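PDB 6IAQ: dihydrodipicolinate reductase N-terminus domain-containing protein from Mycobacterium smegmatis, which acts as an amine dehydrogenase, probably using NADP(H), and belongs to a family of native enzymes for asymmetric reductive amination of ketones. Local coordinates for residues Tyr13-Met18 with Ala36-Pro41; Gln42-Asp47 with Val62-Ala67. One frame throughout, in Å; residues are numbered along the deposited sequence.

Contacts 1 and 2 follow each other along the chain, and their centres lie 8 Å apart on the coenzyme-binding side of the Rossmann-type domain. Contact 1 (13-18 with 36-41) joins the C-terminal ends of the two strands of the first beta-alpha-beta unit, where they meet NADP; contact 2 (42-47 with 62-67) continues outward to the surface. They join through the backbone: probable hydrogen bonds link Ala36 O to Ser63 N and Ser63 O to Ala38 N, each at 2.9 Å. Ala38 CB also packs on Val62 CG1 at 3.5 Å. The 2'-phosphate of NADP is shared, since Ser40 of contact 1 and Lys43 of contact 2 both bind its oxygens.

Contact 1. Residues Tyr13-Met18 with Ala36-Pro41; sequences YGVGAM and AIARSP. With NAP (NADP nicotinamide-adenine-dinucleotide phosphate), chain F.
Ile37 sets its CD1 methyl over the centre of the Tyr13 ring, 3.8 Å from the centroid and 8° off the ring normal, a CH-pi contact. Tyr13 CG lies anti to its own backbone N (chi1 -156°), which lays the ring face against this methyl, while N1A of the NADP adenine meets the ring edge in plane. The Ile37 CG2 branch reaches adenine C2A at 3.8 Å, so the two side chains together border one end of the base. Their backbones form a parallel beta bridge, and Gly14 N donates to Ile37 O at 2.8 Å. Val15 CG2 lies against that same carbonyl oxygen at 3.5 Å.

Beyond the bridge the two chains grip different phosphates. Gly16 is the N-cap of helix 17-28, whose first backbone amides face the diphosphate: Ala17 N binds NADP O1A with a nearly straight bond (174°), and Met18 N binds O2N. On the other segment, Arg39 N and Ser40 N converge on O2X of the 2'-phosphate, and Ser40 OG donates to O3X at 2.9 Å. Val15 also packs on Leu48 and Leu51 of helix 48-51. A helix N-terminus would be expected to stabilise the diphosphate charge, and the grip on the 2'-phosphate is consistent with a preference for NADP over NAD.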
loop_
_atom_site.group_PDB
_atom_site.type_symbol
_atom_site.label_atom_id
_atom_site.label_comp_id
_atom_site.label_asym_id
_atom_site.label_seq_id
_atom_site.Cartn_x
_atom_site.Cartn_y
_atom_site.Cartn_z
ATOM N N TYR A 13 0.743 19.277 21.159
ATOM C CA TYR A 13 1.087 18.703 22.466
ATOM C C TYR A 13 2.533 18.192 22.385
ATOM O O TYR A 13 2.780 17.100 21.787
ATOM C CB TYR A 13 0.051 17.633 22.799
ATOM C CG TYR A 13 -0.148 17.314 24.255
ATOM C CD1 TYR A 13 0.886 17.424 25.173
ATOM C CD2 TYR A 13 -1.368 16.857 24.706
ATOM C CE1 TYR A 13 0.710 17.061 26.494
ATOM C CE2 TYR A 13 -1.567 16.521 26.032
ATOM C CZ TYR A 13 -0.526 16.641 26.934
ATOM O OH TYR A 13 -0.704 16.296 28.239
ATOM N N GLY A 14 3.455 18.961 22.982
ATOM C CA GLY A 14 4.906 18.827 22.806
ATOM C C GLY A 14 5.333 19.683 21.635
ATOM O O GLY A 14 4.564 19.810 20.662
ATOM N N VAL A 15 6.493 20.310 21.737
ATOM C CA VAL A 15 7.012 21.263 20.727
ATOM C C VAL A 15 8.479 20.918 20.477
ATOM O O VAL A 15 9.326 21.823 20.550
ATOM C CB VAL A 15 6.819 22.722 21.160
ATOM C CG1 VAL A 15 7.018 23.636 19.969
ATOM C CG2 VAL A 15 5.444 22.946 21.752
ATOM N N GLY A 16 8.748 19.648 20.166
ATOM C CA GLY A 16 10.125 19.167 20.001
ATOM C C GLY A 16 10.472 19.030 18.548
ATOM O O GLY A 16 9.876 19.753 17.707
ATOM N N ALA A 17 11.395 18.134 18.223
ATOM C CA ALA A 17 11.891 17.985 16.832
ATOM C C ALA A 17 10.704 17.679 15.895
ATOM O O ALA A 17 10.592 18.324 14.816
ATOM C CB ALA A 17 12.938 16.898 16.775
ATOM N N MET A 18 9.834 16.744 16.268
ATOM C CA MET A 18 8.747 16.301 15.349
ATOM C C MET A 18 7.615 17.346 15.317
ATOM O O MET A 18 7.227 17.754 14.208
ATOM C CB MET A 18 8.204 14.912 15.703
ATOM C CG MET A 18 9.246 13.781 15.475
ATOM S SD MET A 18 9.955 13.765 13.818
ATOM C CE MET A 18 11.430 14.769 13.990
ATOM N N ALA A 36 -0.696 25.131 22.566
ATOM C CA ALA A 36 0.623 24.466 22.472
ATOM C C ALA A 36 1.135 24.190 23.892
ATOM O O ALA A 36 1.056 25.098 24.755
ATOM C CB ALA A 36 1.568 25.306 21.652
ATOM N N ILE A 37 1.546 22.951 24.142
ATOM C CA ILE A 37 1.964 22.447 25.472
ATOM C C ILE A 37 3.437 22.026 25.393
ATOM O O ILE A 37 3.822 21.290 24.438
ATOM C CB ILE A 37 1.049 21.319 25.942
ATOM C CG1 ILE A 37 -0.424 21.721 25.815
ATOM C CG2 ILE A 37 1.416 20.855 27.349
ATOM C CD1 ILE A 37 -1.374 20.561 25.870
ATOM N N ALA A 38 4.241 22.519 26.337
ATOM C CA ALA A 38 5.673 22.187 26.473
ATOM C C ALA A 38 5.966 21.911 27.950
ATOM O O ALA A 38 5.019 21.917 28.788
ATOM C CB ALA A 38 6.533 23.301 25.915
ATOM N N ARG A 39 7.227 21.608 28.252
ATOM C CA ARG A 39 7.680 21.220 29.609
ATOM C C ARG A 39 8.820 22.165 30.031
ATOM O O ARG A 39 8.842 22.533 31.194
ATOM C CB ARG A 39 8.048 19.731 29.603
ATOM C CG ARG A 39 8.681 19.220 30.884
ATOM C CD ARG A 39 8.872 17.735 30.882
ATOM N NE ARG A 39 9.427 17.350 32.168
ATOM C CZ ARG A 39 10.714 17.421 32.499
ATOM N NH1 ARG A 39 11.611 17.882 31.639
ATOM N NH2 ARG A 39 11.104 17.021 33.697
ATOM N N SER A 40 9.728 22.553 29.125
ATOM C CA SER A 40 10.923 23.396 29.417
ATOM C C SER A 40 10.503 24.829 29.768
ATOM O O SER A 40 9.794 25.479 28.996
ATOM C CB SER A 40 11.917 23.360 28.277
ATOM O OG SER A 40 12.557 22.095 28.239
ATOM N N PRO A 41 10.875 25.332 30.977
ATOM C CA PRO A 41 10.416 26.644 31.436
ATOM C C PRO A 41 10.707 27.779 30.450
ATOM O O PRO A 41 9.893 28.680 30.326
ATOM C CB PRO A 41 11.212 26.833 32.749
ATOM C CG PRO A 41 11.365 25.426 33.277
ATOM C CD PRO A 41 11.612 24.598 32.028
HETATM P PA NAP F . 11.912 15.626 21.326
HETATM O O1A NAP F . 12.477 16.579 20.381
HETATM O O2A NAP F . 12.642 15.158 22.620
HETATM O O5B NAP F . 10.449 16.221 21.743
HETATM C C5B NAP F . 9.706 15.740 22.871
HETATM C C4B NAP F . 8.855 16.888 23.398
HETATM O O4B NAP F . 8.028 16.467 24.480
HETATM C C3B NAP F . 9.657 18.110 23.920
HETATM O O3B NAP F . 9.067 19.245 23.240
HETATM C C2B NAP F . 9.366 18.217 25.414
HETATM O O2B NAP F . 9.188 19.572 25.882
HETATM C C1B NAP F . 8.007 17.587 25.423
HETATM N N9A NAP F . 7.528 17.028 26.685
HETATM C C8A NAP F . 8.068 16.061 27.455
HETATM N N7A NAP F . 7.230 15.812 28.469
HETATM C C5A NAP F . 6.123 16.569 28.281
HETATM C C6A NAP F . 4.817 16.795 28.952
HETATM N N6A NAP F . 4.498 16.142 30.061
HETATM N N1A NAP F . 3.973 17.679 28.424
HETATM C C2A NAP F . 4.226 18.369 27.293
HETATM N N3A NAP F . 5.385 18.231 26.609
HETATM C C4A NAP F . 6.325 17.378 27.106
HETATM O O3 NAP F . 11.514 14.210 20.592
HETATM P PN NAP F . 10.861 14.067 19.074
HETATM O O1N NAP F . 11.880 13.704 18.038
HETATM O O2N NAP F . 9.958 15.212 18.779
HETATM O O5D NAP F . 10.051 12.754 19.495
HETATM C C5D NAP F . 8.924 12.710 20.379
HETATM C C4D NAP F . 8.332 11.340 20.557
HETATM O O4D NAP F . 7.782 10.922 19.264
HETATM C C3D NAP F . 9.361 10.349 21.023
HETATM O O3D NAP F . 8.862 9.470 22.015
HETATM C C2D NAP F . 9.688 9.573 19.740
HETATM O O2D NAP F . 10.185 8.270 20.074
HETATM C C1D NAP F . 8.321 9.630 18.998
HETATM N N1N NAP F . 8.478 9.461 17.542
HETATM C C2N NAP F . 7.727 8.554 16.946
HETATM C C3N NAP F . 7.890 8.322 15.588
HETATM C C7N NAP F . 7.016 7.329 14.853
HETATM O O7N NAP F . 7.345 7.080 13.694
HETATM N N7N NAP F . 5.926 6.790 15.426
HETATM C C4N NAP F . 8.835 9.064 14.880
HETATM C C5N NAP F . 9.612 10.018 15.529
HETATM C C6N NAP F . 9.392 10.187 16.874
HETATM P P2B NAP F . 10.361 20.656 25.834
HETATM O O1X NAP F . 10.641 20.989 24.397
HETATM O O2X NAP F . 9.733 21.917 26.425
HETATM O O3X NAP F . 11.415 19.907 26.656
#

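Contact 2. Residues Gln42-Asp47 with Val62-Ala67; sequences QKVGQD and VSDDAA. With NAP (NADP nicotinamide-adenine-dinucleotide phosphate), chain F.
Val62 is clasped between two backbone hydrogen bonds to the turn of 42-47. Gly45 N donates to Val62 O at 2.8 Å and an almost linear 177°, and Val62 N returns a bond to Gln46 O, also 2.8 Å, running nearly along the C=O axis. Between these ties the Val62 side chain sits against the carbonyls of the turn: CB lies 3.6 Å from Lys43 O, and CG2 reaches Gln46 O at 3.5 Å. CG1 is anti to the Val62 backbone N (chi1 175°), which leaves CG2 beside that N and hence near the acceptor of its bond. The turn itself, type II from Lys43 to Gln46, is closed by Gln46 N to Lys43 O, with Gly45 at its positive-phi position.

The solvent side, with exposed Gly45 and Asp64, is looser. There Val44 CG1 crosses Asp64 at CB, 4.0 Å away, the apolar part of an otherwise polar residue. Gln46 bends its amide back to Gln42 O, which lies in the amide plane of Gln46 although Gln46 NE2 stands above the plane of the Gln42 carbonyl. Lys43 stands apart from this side: its extended chain leaves the contact for the coenzyme, where NZ bonds firmly to O1X of the NADP 2'-phosphate at 2.6 Å.

Ser63 OG accepts from Asp65 N in an ST turn, just ahead of helix 66-73, which Asp65 caps at its N-terminus. The Ser63 backbone pairs with Ala36 and Ala38, and Val62 packs on Leu48 and Leu51 of helix 48-51 and on Ala36, placing the contact where these two helices flank strand 32-37.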
loop_
_atom_site.group_PDB
_atom_site.type_symbol
_atom_site.label_atom_id
_atom_site.label_comp_id
_atom_site.label_asym_id
_atom_site.label_seq_id
_atom_site.Cartn_x
_atom_site.Cartn_y
_atom_site.Cartn_z
ATOM N N GLN A 42 11.861 27.709 29.784
ATOM C CA GLN A 42 12.327 28.662 28.738
ATOM C C GLN A 42 11.236 28.846 27.671
ATOM O O GLN A 42 11.085 29.976 27.196
ATOM C CB GLN A 42 13.649 28.157 28.143
ATOM C CG GLN A 42 14.777 29.173 28.300
ATOM C CD GLN A 42 16.151 28.611 28.605
ATOM O OE1 GLN A 42 16.687 28.779 29.704
ATOM N NE2 GLN A 42 16.763 27.979 27.617
ATOM N N LYS A 43 10.493 27.786 27.330
ATOM C CA LYS A 43 9.515 27.764 26.209
ATOM C C LYS A 43 8.169 28.331 26.658
ATOM O O LYS A 43 7.533 28.999 25.811
ATOM C CB LYS A 43 9.335 26.340 25.668
ATOM C CG LYS A 43 10.541 25.910 24.850
ATOM C CD LYS A 43 10.510 24.576 24.229
ATOM C CE LYS A 43 11.874 24.293 23.639
ATOM N NZ LYS A 43 11.973 22.896 23.191
ATOM N N VAL A 44 7.748 28.075 27.899
ATOM C CA VAL A 44 6.398 28.501 28.374
ATOM C C VAL A 44 6.312 30.034 28.345
ATOM O O VAL A 44 7.293 30.704 28.661
ATOM C CB VAL A 44 5.939 27.878 29.705
ATOM C CG1 VAL A 44 6.914 26.897 30.309
ATOM C CG2 VAL A 44 5.461 28.917 30.704
ATOM N N GLY A 45 5.176 30.544 27.872
ATOM C CA GLY A 45 4.897 31.975 27.694
ATOM C C GLY A 45 5.253 32.460 26.305
ATOM O O GLY A 45 4.647 33.446 25.875
ATOM N N GLN A 46 6.211 31.836 25.616
ATOM C CA GLN A 46 6.629 32.279 24.265
ATOM C C GLN A 46 5.479 32.025 23.279
ATOM O O GLN A 46 4.643 31.119 23.529
ATOM C CB GLN A 46 7.875 31.546 23.783
ATOM C CG GLN A 46 9.156 31.901 24.528
ATOM C CD GLN A 46 10.349 31.299 23.814
ATOM O OE1 GLN A 46 10.547 31.492 22.611
ATOM N NE2 GLN A 46 11.158 30.538 24.535
ATOM N N ASP A 47 5.428 32.829 22.219
ATOM C CA ASP A 47 4.507 32.617 21.083
ATOM C C ASP A 47 5.034 31.417 20.280
ATOM O O ASP A 47 6.240 31.385 19.994
ATOM C CB ASP A 47 4.378 33.862 20.204
ATOM C CG ASP A 47 3.421 33.645 19.043
ATOM O OD1 ASP A 47 2.199 33.834 19.254
ATOM O OD2 ASP A 47 3.907 33.254 17.944
ATOM N N VAL A 62 2.672 29.368 24.414
ATOM C CA VAL A 62 2.974 27.984 24.884
ATOM C C VAL A 62 2.694 27.926 26.387
ATOM O O VAL A 62 3.133 28.843 27.128
ATOM C CB VAL A 62 4.425 27.576 24.553
ATOM C CG1 VAL A 62 4.774 26.222 25.143
ATOM C CG2 VAL A 62 4.680 27.604 23.055
ATOM N N SER A 63 2.011 26.872 26.817
ATOM C CA SER A 63 1.639 26.593 28.213
ATOM C C SER A 63 2.347 25.320 28.678
ATOM O O SER A 63 2.729 24.483 27.830
ATOM C CB SER A 63 0.150 26.473 28.338
ATOM O OG SER A 63 -0.206 25.782 29.535
ATOM N N ASP A 64 2.510 25.177 29.990
ATOM C CA ASP A 64 3.068 23.951 30.616
ATOM C C ASP A 64 1.947 23.177 31.281
ATOM O O ASP A 64 2.262 22.228 31.978
ATOM C CB ASP A 64 4.182 24.273 31.614
ATOM C CG ASP A 64 3.755 25.239 32.719
ATOM O OD1 ASP A 64 2.562 25.595 32.776
ATOM O OD2 ASP A 64 4.633 25.695 33.474
ATOM N N ASP A 65 0.689 23.530 31.014
ATOM C CA ASP A 65 -0.476 22.958 31.729
ATOM C C ASP A 65 -1.468 22.421 30.690
ATOM O O ASP A 65 -2.316 23.224 30.217
ATOM C CB ASP A 65 -1.094 24.016 32.647
ATOM C CG ASP A 65 -2.101 23.470 33.635
ATOM O OD1 ASP A 65 -2.699 22.387 33.361
ATOM O OD2 ASP A 65 -2.307 24.164 34.664
ATOM N N ALA A 66 -1.362 21.134 30.352
ATOM C CA ALA A 66 -2.175 20.502 29.279
ATOM C C ALA A 66 -3.685 20.668 29.568
ATOM O O ALA A 66 -4.441 21.073 28.653
ATOM C CB ALA A 66 -1.795 19.044 29.120
ATOM N N ALA A 67 -4.117 20.305 30.772
ATOM C CA ALA A 67 -5.556 20.328 31.169
ATOM C C ALA A 67 -6.086 21.763 31.008
ATOM O O ALA A 67 -7.165 21.949 30.424
ATOM C CB ALA A 67 -5.725 19.798 32.557
HETATM P PA NAP F . 11.912 15.626 21.326
HETATM O O1A NAP F . 12.477 16.579 20.381
HETATM O O2A NAP F . 12.642 15.158 22.620
HETATM O O5B NAP F . 10.449 16.221 21.743
HETATM C C5B NAP F . 9.706 15.740 22.871
HETATM C C4B NAP F . 8.855 16.888 23.398
HETATM O O4B NAP F . 8.028 16.467 24.480
HETATM C C3B NAP F . 9.657 18.110 23.920
HETATM O O3B NAP F . 9.067 19.245 23.240
HETATM C C2B NAP F . 9.366 18.217 25.414
HETATM O O2B NAP F . 9.188 19.572 25.882
HETATM C C1B NAP F . 8.007 17.587 25.423
HETATM N N9A NAP F . 7.528 17.028 26.685
HETATM C C8A NAP F . 8.068 16.061 27.455
HETATM N N7A NAP F . 7.230 15.812 28.469
HETATM C C5A NAP F . 6.123 16.569 28.281
HETATM C C6A NAP F . 4.817 16.795 28.952
HETATM N N6A NAP F . 4.498 16.142 30.061
HETATM N N1A NAP F . 3.973 17.679 28.424
HETATM C C2A NAP F . 4.226 18.369 27.293
HETATM N N3A NAP F . 5.385 18.231 26.609
HETATM C C4A NAP F . 6.325 17.378 27.106
HETATM O O3 NAP F . 11.514 14.210 20.592
HETATM P PN NAP F . 10.861 14.067 19.074
HETATM O O1N NAP F . 11.880 13.704 18.038
HETATM O O2N NAP F . 9.958 15.212 18.779
HETATM O O5D NAP F . 10.051 12.754 19.495
HETATM C C5D NAP F . 8.924 12.710 20.379
HETATM C C4D NAP F . 8.332 11.340 20.557
HETATM O O4D NAP F . 7.782 10.922 19.264
HETATM C C3D NAP F . 9.361 10.349 21.023
HETATM O O3D NAP F . 8.862 9.470 22.015
HETATM C C2D NAP F . 9.688 9.573 19.740
HETATM O O2D NAP F . 10.185 8.270 20.074
HETATM C C1D NAP F . 8.321 9.630 18.998
HETATM N N1N NAP F . 8.478 9.461 17.542
HETATM C C2N NAP F . 7.727 8.554 16.946
HETATM C C3N NAP F . 7.890 8.322 15.588
HETATM C C7N NAP F . 7.016 7.329 14.853
HETATM O O7N NAP F . 7.345 7.080 13.694
HETATM N N7N NAP F . 5.926 6.790 15.426
HETATM C C4N NAP F . 8.835 9.064 14.880
HETATM C C5N NAP F . 9.612 10.018 15.529
HETATM C C6N NAP F . 9.392 10.187 16.874
HETATM P P2B NAP F . 10.361 20.656 25.834
HETATM O O1X NAP F . 10.641 20.989 24.397
HETATM O O2X NAP F . 9.733 21.917 26.425
HETATM O O3X NAP F . 11.415 19.907 26.656
#